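Local coordinates for UPF0045 protein MJ1052 (Methanocaldococcus jannaschii, PDB 2EPI) that is of unknown function but probably binds thiamine or a related small molecule, at residues V11-L16 with S65-D70; Y36-E41 with T47-D52; D54-A59 with L78-R83. All coordinates share one frame; numbering follows the deposited sequence.

All three contacts are built on one four-stranded antiparallel sheet. Interaction 2 zips up the hairpin 39-43/46-50 at one side of it, while interactions 1 and 3 pack opposite ends of helix 53-68 onto strands 6-16 and 73-83. Val11 ties the set together: Val11 N lies 2.7 Å from Thr47 O, a probable hydrogen bond to interaction 2, and Val11 CG2 packs 3.6 Å from Leu78 CD1 of interaction 3. Interactions 2 and 3, with centres about 9 Å apart, also meet directly, Leu38 CD2 lying 3.5 Å from Ile56 CG1. The centres of interactions 1 and 3 are about 17 Å apart.

Interaction 1 (V11-L16 with S65-D70); sequences VSIIPL and STVLND
Val67, near the end of helix 53-68, sets its two methyls on two alternate residues of strand 6-16, Ile13 and Pro15, and this small apolar cluster makes up the contact. CG1 of Val67 reaches CB of the Pro15 ring at 3.6 Å, while CG2 meets the branch methyl CG2 of Ile13 at 4.0 Å. The fork is set by the valine's first torsion (chi1 176°), which turns CG1 toward the carbonyl side and CG2 toward the backbone N, one methyl for each strand residue. The side chains of Ile13 and Val67 run alongside each other with opposite headings; in Ile13, chi1 of -60° places CG1 beside the backbone N and puts the touching methyl, CG2, anti to it. The backbones stay well apart, with the CA atoms of Pro15 and Val67 6.9 Å from each other.

Helix 23-33 closes in beside them: Tyr25 packs on Val67, and Ala29 on Ile13. From that helix Lys28 also forms a salt bridge with Asp70 OD2 and a hydrogen bond with Thr66 O, tying down the end of helix 53-68. Two helices on one face of an antiparallel sheet of strand order 2-3-1-4, in beta-alpha-beta-beta-alpha-beta sequence, mark the ferredoxin-like alpha/beta sandwich.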
loop_
_atom_site.group_PDB
_atom_site.type_symbol
_atom_site.label_atom_id
_atom_site.label_comp_id
_atom_site.label_asym_id
_atom_site.label_seq_id
_atom_site.Cartn_x
_atom_site.Cartn_y
_atom_site.Cartn_z
ATOM N N VAL A 11 4.796 4.992 6.990
ATOM C CA VAL A 11 5.858 4.864 6.007
ATOM C C VAL A 11 6.544 3.512 6.116
ATOM O O VAL A 11 6.755 2.999 7.213
ATOM C CB VAL A 11 6.934 5.949 6.210
ATOM C CG1 VAL A 11 8.119 5.695 5.274
ATOM C CG2 VAL A 11 6.339 7.337 5.969
ATOM N N SER A 12 6.870 2.931 4.972
ATOM C CA SER A 12 7.596 1.673 4.955
ATOM C C SER A 12 8.588 1.803 3.814
ATOM O O SER A 12 8.263 2.326 2.744
ATOM C CB SER A 12 6.667 0.479 4.725
ATOM O OG SER A 12 6.130 0.477 3.417
ATOM N N ILE A 13 9.808 1.353 4.056
ATOM C CA ILE A 13 10.849 1.429 3.048
ATOM C C ILE A 13 11.403 0.034 2.837
ATOM O O ILE A 13 11.825 -0.632 3.789
ATOM C CB ILE A 13 11.967 2.380 3.500
ATOM C CG1 ILE A 13 11.382 3.772 3.731
ATOM C CG2 ILE A 13 13.078 2.423 2.459
ATOM C CD1 ILE A 13 12.289 4.706 4.479
ATOM N N ILE A 14 11.375 -0.417 1.591
ATOM C CA ILE A 14 11.874 -1.736 1.256
ATOM C C ILE A 14 13.122 -1.613 0.396
ATOM O O ILE A 14 13.056 -1.173 -0.750
ATOM C CB ILE A 14 10.846 -2.550 0.458
ATOM C CG1 ILE A 14 9.555 -2.706 1.259
ATOM C CG2 ILE A 14 11.428 -3.915 0.114
ATOM C CD1 ILE A 14 8.439 -3.360 0.474
ATOM N N PRO A 15 14.284 -1.969 0.949
ATOM C CA PRO A 15 15.479 -1.861 0.116
ATOM C C PRO A 15 15.650 -3.171 -0.643
ATOM O O PRO A 15 15.396 -4.251 -0.100
ATOM C CB PRO A 15 16.589 -1.630 1.133
ATOM C CG PRO A 15 16.138 -2.448 2.295
ATOM C CD PRO A 15 14.640 -2.180 2.365
ATOM N N LEU A 16 16.034 -3.074 -1.909
ATOM C CA LEU A 16 16.273 -4.265 -2.705
ATOM C C LEU A 16 17.781 -4.363 -2.869
ATOM O O LEU A 16 18.361 -3.819 -3.805
ATOM C CB LEU A 16 15.585 -4.178 -4.073
ATOM C CG LEU A 16 14.056 -4.259 -4.037
ATOM C CD1 LEU A 16 13.504 -4.343 -5.457
ATOM C CD2 LEU A 16 13.631 -5.488 -3.240
ATOM N N SER A 65 15.741 8.374 0.587
ATOM C CA SER A 65 17.053 8.693 0.034
ATOM C C SER A 65 18.216 8.144 0.845
ATOM O O SER A 65 19.232 7.736 0.286
ATOM C CB SER A 65 17.200 10.208 -0.112
ATOM O OG SER A 65 16.134 10.742 -0.875
ATOM N N THR A 66 18.070 8.140 2.164
ATOM C CA THR A 66 19.126 7.646 3.037
ATOM C C THR A 66 19.379 6.162 2.798
ATOM O O THR A 66 20.525 5.709 2.800
ATOM C CB THR A 66 18.765 7.869 4.514
ATOM O OG1 THR A 66 18.422 9.243 4.721
ATOM C CG2 THR A 66 19.938 7.534 5.392
ATOM N N VAL A 67 18.311 5.400 2.588
ATOM C CA VAL A 67 18.463 3.972 2.339
ATOM C C VAL A 67 18.989 3.736 0.924
ATOM O O VAL A 67 19.778 2.821 0.690
ATOM C CB VAL A 67 17.125 3.223 2.515
ATOM C CG1 VAL A 67 17.298 1.753 2.154
ATOM C CG2 VAL A 67 16.644 3.354 3.956
ATOM N N LEU A 68 18.559 4.571 -0.014
ATOM C CA LEU A 68 18.998 4.443 -1.398
ATOM C C LEU A 68 20.493 4.742 -1.506
ATOM O O LEU A 68 21.155 4.318 -2.451
ATOM C CB LEU A 68 18.199 5.397 -2.290
ATOM C CG LEU A 68 18.477 5.370 -3.796
ATOM C CD1 LEU A 68 18.220 3.973 -4.358
ATOM C CD2 LEU A 68 17.591 6.389 -4.481
ATOM N N ASN A 69 21.027 5.467 -0.529
ATOM C CA ASN A 69 22.444 5.801 -0.533
ATOM C C ASN A 69 23.310 4.545 -0.471
ATOM O O ASN A 69 24.414 4.522 -1.020
ATOM C CB ASN A 69 22.790 6.697 0.660
ATOM C CG ASN A 69 24.256 7.106 0.676
ATOM O OD1 ASN A 69 24.685 7.937 -0.120
ATOM N ND2 ASN A 69 25.030 6.510 1.578
ATOM N N ASP A 70 22.798 3.501 0.179
ATOM C CA ASP A 70 23.550 2.261 0.343
ATOM C C ASP A 70 23.154 1.075 -0.538
ATOM O O ASP A 70 23.848 0.059 -0.540
ATOM C CB ASP A 70 23.507 1.820 1.809
ATOM C CG ASP A 70 23.888 2.933 2.765
ATOM O OD1 ASP A 70 24.835 3.685 2.457
ATOM O OD2 ASP A 70 23.246 3.045 3.831
#

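Interaction 2 (Y36-E41 with T47-D52); sequences YDLKVE and TVLEGD
Lys39 and Glu50 are joined twice over, through the backbone and through their side chains. The main chains pair as an antiparallel hydrogen-bonded pair: Lys39 N donates to Glu50 O at 3.0 Å, and Glu50 N returns a bond to Lys39 O. On the same face of the sheet the two side chains run alongside each other in the same direction, and Lys39 NZ ends in a salt bridge to Glu50 OE2 at 3.2 Å. The ammonium comes from above the carboxylate plane, 45° out of it, brought round by a bend at the end of the lysine chain (chi4 63°). The other oxygen, Glu50 OE1, accepts from the backbone N of Ile90, so the carboxylate is held at both oxygens.

Two residues along, Glu41 and Val48 form the next hydrogen-bonded pair. Glu41 N gives a nearly straight bond to Val48 O (2.9 Å, 173°), whereas Val48 N meets Glu41 O from above the carbonyl plane. A water bridges the two segments at their other end, accepting from Asp52 N and donating to Asp37 O.

On the opposite face, Val40 and Leu49 are a non-hydrogen-bonded pair whose side chains run next to each other, Val40 CG2 3.9 Å from Leu49 CD2. Val40 CG1 presses against Thr47 CG2 at 3.5 Å, closer than two methyls normally sit. Phe33 of helix 23-33 packs on all three. Leu38 CD2 lies 3.8 Å from Gly51 CA.

The two faces thus differ in chemistry: that of Lys39 and Glu50 mixes the ion pair, which probably adds electrostatic attraction to the backbone pairing, with the apolar Val48, while that of Val40 and Leu49 turns apolar groups to the helix layer.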
loop_
_atom_site.group_PDB
_atom_site.type_symbol
_atom_site.label_atom_id
_atom_site.label_comp_id
_atom_site.label_asym_id
_atom_site.label_seq_id
_atom_site.Cartn_x
_atom_site.Cartn_y
_atom_site.Cartn_z
ATOM N N TYR A 36 12.853 15.315 12.642
ATOM C CA TYR A 36 11.737 16.197 12.328
ATOM C C TYR A 36 10.811 16.302 13.529
ATOM O O TYR A 36 10.846 15.455 14.420
ATOM C CB TYR A 36 10.962 15.674 11.118
ATOM C CG TYR A 36 11.761 15.700 9.840
ATOM C CD1 TYR A 36 12.757 14.753 9.595
ATOM C CD2 TYR A 36 11.549 16.694 8.886
ATOM C CE1 TYR A 36 13.522 14.797 8.433
ATOM C CE2 TYR A 36 12.312 16.749 7.724
ATOM C CZ TYR A 36 13.293 15.801 7.503
ATOM O OH TYR A 36 14.049 15.863 6.356
ATOM N N ASP A 37 9.989 17.347 13.551
ATOM C CA ASP A 37 9.058 17.565 14.650
ATOM C C ASP A 37 7.825 16.695 14.456
ATOM O O ASP A 37 6.730 17.185 14.173
ATOM C CB ASP A 37 8.678 19.048 14.721
ATOM C CG ASP A 37 7.785 19.367 15.900
ATOM O OD1 ASP A 37 7.890 18.672 16.932
ATOM O OD2 ASP A 37 6.988 20.323 15.799
ATOM N N LEU A 38 8.022 15.391 14.622
ATOM C CA LEU A 38 6.956 14.415 14.441
ATOM C C LEU A 38 6.926 13.398 15.570
ATOM O O LEU A 38 7.952 13.124 16.193
ATOM C CB LEU A 38 7.181 13.636 13.141
ATOM C CG LEU A 38 7.506 14.393 11.852
ATOM C CD1 LEU A 38 8.152 13.439 10.850
ATOM C CD2 LEU A 38 6.227 15.011 11.291
ATOM N N LYS A 39 5.743 12.846 15.822
ATOM C CA LYS A 39 5.586 11.785 16.806
ATOM C C LYS A 39 5.875 10.536 15.970
ATOM O O LYS A 39 5.336 10.391 14.874
ATOM C CB LYS A 39 4.153 11.739 17.350
ATOM C CG LYS A 39 3.819 12.862 18.325
ATOM C CD LYS A 39 2.568 12.533 19.134
ATOM C CE LYS A 39 2.303 13.577 20.212
ATOM N NZ LYS A 39 2.041 14.919 19.623
ATOM N N VAL A 40 6.734 9.654 16.470
ATOM C CA VAL A 40 7.108 8.453 15.727
ATOM C C VAL A 40 6.723 7.172 16.462
ATOM O O VAL A 40 7.174 6.931 17.585
ATOM C CB VAL A 40 8.632 8.444 15.459
ATOM C CG1 VAL A 40 9.011 7.269 14.580
ATOM C CG2 VAL A 40 9.050 9.755 14.805
ATOM N N GLU A 41 5.893 6.353 15.821
ATOM C CA GLU A 41 5.439 5.091 16.394
ATOM C C GLU A 41 5.742 3.958 15.420
ATOM O O GLU A 41 4.981 3.711 14.491
ATOM C CB GLU A 41 3.933 5.138 16.668
ATOM C CG GLU A 41 3.521 6.115 17.761
ATOM C CD GLU A 41 4.167 5.798 19.097
ATOM O OE1 GLU A 41 4.211 4.607 19.463
ATOM O OE2 GLU A 41 4.622 6.738 19.785
ATOM N N THR A 47 6.311 2.490 9.918
ATOM C CA THR A 47 6.375 3.493 10.974
ATOM C C THR A 47 5.233 4.483 10.817
ATOM O O THR A 47 5.005 5.003 9.728
ATOM C CB THR A 47 7.692 4.269 10.923
ATOM O OG1 THR A 47 8.785 3.368 11.139
ATOM C CG2 THR A 47 7.711 5.357 12.000
ATOM N N VAL A 48 4.513 4.731 11.906
ATOM C CA VAL A 48 3.407 5.681 11.889
ATOM C C VAL A 48 3.959 7.028 12.342
ATOM O O VAL A 48 4.745 7.099 13.286
ATOM C CB VAL A 48 2.256 5.229 12.831
ATOM C CG1 VAL A 48 1.230 6.350 12.993
ATOM C CG2 VAL A 48 1.590 3.992 12.257
ATOM N N LEU A 49 3.562 8.090 11.654
ATOM C CA LEU A 49 4.041 9.424 11.985
ATOM C C LEU A 49 2.858 10.358 12.161
ATOM O O LEU A 49 1.810 10.172 11.540
ATOM C CB LEU A 49 4.944 9.957 10.861
ATOM C CG LEU A 49 6.115 9.080 10.412
ATOM C CD1 LEU A 49 6.689 9.609 9.097
ATOM C CD2 LEU A 49 7.178 9.051 11.503
ATOM N N GLU A 50 3.038 11.354 13.023
ATOM C CA GLU A 50 2.017 12.359 13.286
ATOM C C GLU A 50 2.708 13.717 13.266
ATOM O O GLU A 50 3.719 13.916 13.938
ATOM C CB GLU A 50 1.369 12.149 14.657
ATOM C CG GLU A 50 0.351 13.242 15.002
ATOM C CD GLU A 50 -0.048 13.248 16.471
ATOM O OE1 GLU A 50 -0.498 12.198 16.973
ATOM O OE2 GLU A 50 0.085 14.307 17.123
ATOM N N GLY A 51 2.164 14.646 12.488
ATOM C CA GLY A 51 2.760 15.967 12.408
ATOM C C GLY A 51 2.347 16.704 11.153
ATOM O O GLY A 51 1.421 16.287 10.462
ATOM N N ASP A 52 3.043 17.801 10.861
ATOM C CA ASP A 52 2.755 18.617 9.688
ATOM C C ASP A 52 2.973 17.845 8.388
ATOM O O ASP A 52 3.965 17.129 8.241
ATOM C CB ASP A 52 3.636 19.866 9.691
ATOM C CG ASP A 52 3.414 20.731 8.468
ATOM O OD1 ASP A 52 2.339 21.368 8.376
ATOM O OD2 ASP A 52 4.307 20.759 7.592
HETATM O O HOH W 1 5.398 18.664 12.370
#

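Interaction 3 (D54-A59 with L78-R83); sequences DEILKA and LKIDER
Ile56 and Leu57 of helix 53-68 lower their aliphatic ends onto Leu78 and Ile80 of strand 73-83, and every contact across this interface is apolar. Ile56 bridges both strand residues with one methyl: its CG2 is 3.9 Å from Leu78 CD1 and 4.1 Å from Ile80 CD1. With chi1 at -76°, CG1 of the isoleucine sits beside the backbone N and that methyl stands anti to it. The side chains of Ile56 and Ile80 pass with opposite headings, whereas Leu78 meets Ile56 at a slant.

Leu57 starts out along the flank of the helix, but its end bends back to the strand, placing CD2 3.6 Å from Leu78 CD2, with the two side chains crossing at about a right angle. Leu78 therefore spends one methyl on each helix residue, CD1 on Ile56 and CD2 on Leu57. The axes of the two short segments run nearly antiparallel, at 172°, and approach to 10.5 Å, a separation spanned by these side chains.

The polar interactions lie within the helix or lead off to other parts. Lys58 NZ forms a salt bridge with Glu55 OE2 at 3.0 Å, one turn apart along the helix, reached from the syn side of the carboxylate. At the helix start, Asp52 OD2 caps the backbone N of Glu55. On the strand, Asp81 OD2 forms salt bridges with Lys93 and with Arg73 of the third subunit.

Strand 6-16 runs beside strand 73-83 in the sheet and adds Val7 against Ile56 and Ala9 against Ile80. Phe60, a turn further along helix 53-68, also packs on Leu78. Residues 78-83 pair antiparallel with a strand of the third subunit, so the sheet runs on into that subunit.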
loop_
_atom_site.group_PDB
_atom_site.type_symbol
_atom_site.label_atom_id
_atom_site.label_comp_id
_atom_site.label_asym_id
_atom_site.label_seq_id
_atom_site.Cartn_x
_atom_site.Cartn_y
_atom_site.Cartn_z
ATOM N N ASP A 54 3.882 18.814 5.354
ATOM C CA ASP A 54 5.116 19.117 4.650
ATOM C C ASP A 54 6.324 18.489 5.337
ATOM O O ASP A 54 7.244 18.018 4.671
ATOM C CB ASP A 54 5.310 20.631 4.520
ATOM C CG ASP A 54 4.268 21.273 3.630
ATOM O OD1 ASP A 54 3.900 20.652 2.611
ATOM O OD2 ASP A 54 3.823 22.401 3.940
ATOM N N GLU A 55 6.325 18.474 6.665
ATOM C CA GLU A 55 7.443 17.879 7.385
ATOM C C GLU A 55 7.492 16.375 7.131
ATOM O O GLU A 55 8.572 15.796 6.998
ATOM C CB GLU A 55 7.333 18.161 8.885
ATOM C CG GLU A 55 7.528 19.635 9.233
ATOM C CD GLU A 55 8.830 20.190 8.677
ATOM O OE1 GLU A 55 9.905 19.688 9.065
ATOM O OE2 GLU A 55 8.783 21.127 7.848
ATOM N N ILE A 56 6.326 15.745 7.056
ATOM C CA ILE A 56 6.269 14.307 6.809
ATOM C C ILE A 56 6.758 13.998 5.399
ATOM O O ILE A 56 7.450 13.004 5.181
ATOM C CB ILE A 56 4.835 13.761 7.020
ATOM C CG1 ILE A 56 4.550 13.673 8.525
ATOM C CG2 ILE A 56 4.680 12.382 6.363
ATOM C CD1 ILE A 56 3.148 13.221 8.874
ATOM N N LEU A 57 6.406 14.854 4.444
ATOM C CA LEU A 57 6.843 14.658 3.064
ATOM C C LEU A 57 8.364 14.777 2.972
ATOM O O LEU A 57 9.016 13.983 2.293
ATOM C CB LEU A 57 6.170 15.682 2.145
ATOM C CG LEU A 57 4.673 15.443 1.941
ATOM C CD1 LEU A 57 4.036 16.658 1.291
ATOM C CD2 LEU A 57 4.468 14.202 1.092
ATOM N N LYS A 58 8.926 15.768 3.661
ATOM C CA LYS A 58 10.372 15.966 3.656
ATOM C C LYS A 58 11.056 14.791 4.351
ATOM O O LYS A 58 12.093 14.309 3.900
ATOM C CB LYS A 58 10.758 17.248 4.400
ATOM C CG LYS A 58 10.209 18.546 3.832
ATOM C CD LYS A 58 10.623 19.698 4.746
ATOM C CE LYS A 58 9.920 20.995 4.403
ATOM N NZ LYS A 58 10.250 22.043 5.417
ATOM N N ALA A 59 10.479 14.352 5.467
ATOM C CA ALA A 59 11.041 13.241 6.227
ATOM C C ALA A 59 10.985 11.975 5.389
ATOM O O ALA A 59 11.917 11.174 5.392
ATOM C CB ALA A 59 10.268 13.043 7.533
ATOM N N LEU A 78 4.322 5.766 1.337
ATOM C CA LEU A 78 3.834 6.798 2.243
ATOM C C LEU A 78 2.314 6.820 2.154
ATOM O O LEU A 78 1.751 6.890 1.062
ATOM C CB LEU A 78 4.375 8.183 1.850
ATOM C CG LEU A 78 3.752 9.401 2.559
ATOM C CD1 LEU A 78 4.041 9.351 4.060
ATOM C CD2 LEU A 78 4.313 10.689 1.958
ATOM N N LYS A 79 1.646 6.725 3.297
ATOM C CA LYS A 79 0.192 6.776 3.301
ATOM C C LYS A 79 -0.207 7.907 4.229
ATOM O O LYS A 79 0.270 7.978 5.357
ATOM C CB LYS A 79 -0.398 5.456 3.796
ATOM C CG LYS A 79 -1.916 5.442 3.779
ATOM C CD LYS A 79 -2.467 4.081 4.172
ATOM C CE LYS A 79 -2.141 3.019 3.137
ATOM N NZ LYS A 79 -2.577 1.669 3.604
ATOM N N ILE A 80 -1.066 8.797 3.741
ATOM C CA ILE A 80 -1.524 9.936 4.528
ATOM C C ILE A 80 -3.003 9.805 4.830
ATOM O O ILE A 80 -3.790 9.455 3.955
ATOM C CB ILE A 80 -1.326 11.269 3.766
ATOM C CG1 ILE A 80 0.152 11.470 3.427
ATOM C CG2 ILE A 80 -1.849 12.428 4.604
ATOM C CD1 ILE A 80 1.067 11.451 4.616
ATOM N N ASP A 81 -3.372 10.087 6.074
ATOM C CA ASP A 81 -4.769 10.034 6.496
ATOM C C ASP A 81 -5.049 11.407 7.091
ATOM O O ASP A 81 -4.542 11.738 8.162
ATOM C CB ASP A 81 -4.967 8.956 7.565
ATOM C CG ASP A 81 -6.435 8.697 7.875
ATOM O OD1 ASP A 81 -7.258 9.625 7.721
ATOM O OD2 ASP A 81 -6.766 7.564 8.285
ATOM N N GLU A 82 -5.842 12.211 6.390
ATOM C CA GLU A 82 -6.156 13.553 6.863
ATOM C C GLU A 82 -7.650 13.840 6.848
ATOM O O GLU A 82 -8.345 13.514 5.889
ATOM C CB GLU A 82 -5.426 14.599 6.007
ATOM C CG GLU A 82 -5.875 16.041 6.261
ATOM C CD GLU A 82 -5.012 17.064 5.547
ATOM O OE1 GLU A 82 -4.503 16.749 4.451
ATOM O OE2 GLU A 82 -4.853 18.188 6.076
ATOM N N ARG A 83 -8.137 14.449 7.922
ATOM C CA ARG A 83 -9.548 14.798 8.012
ATOM C C ARG A 83 -9.661 16.221 8.545
ATOM O O ARG A 83 -8.760 16.711 9.230
ATOM C CB ARG A 83 -10.295 13.807 8.916
ATOM C CG ARG A 83 -9.873 13.814 10.376
ATOM C CD ARG A 83 -10.509 12.652 11.125
ATOM N NE ARG A 83 -11.969 12.658 11.045
ATOM C CZ ARG A 83 -12.745 11.690 11.524
ATOM N NH1 ARG A 83 -12.200 10.636 12.117
ATOM N NH2 ARG A 83 -14.065 11.773 11.412
#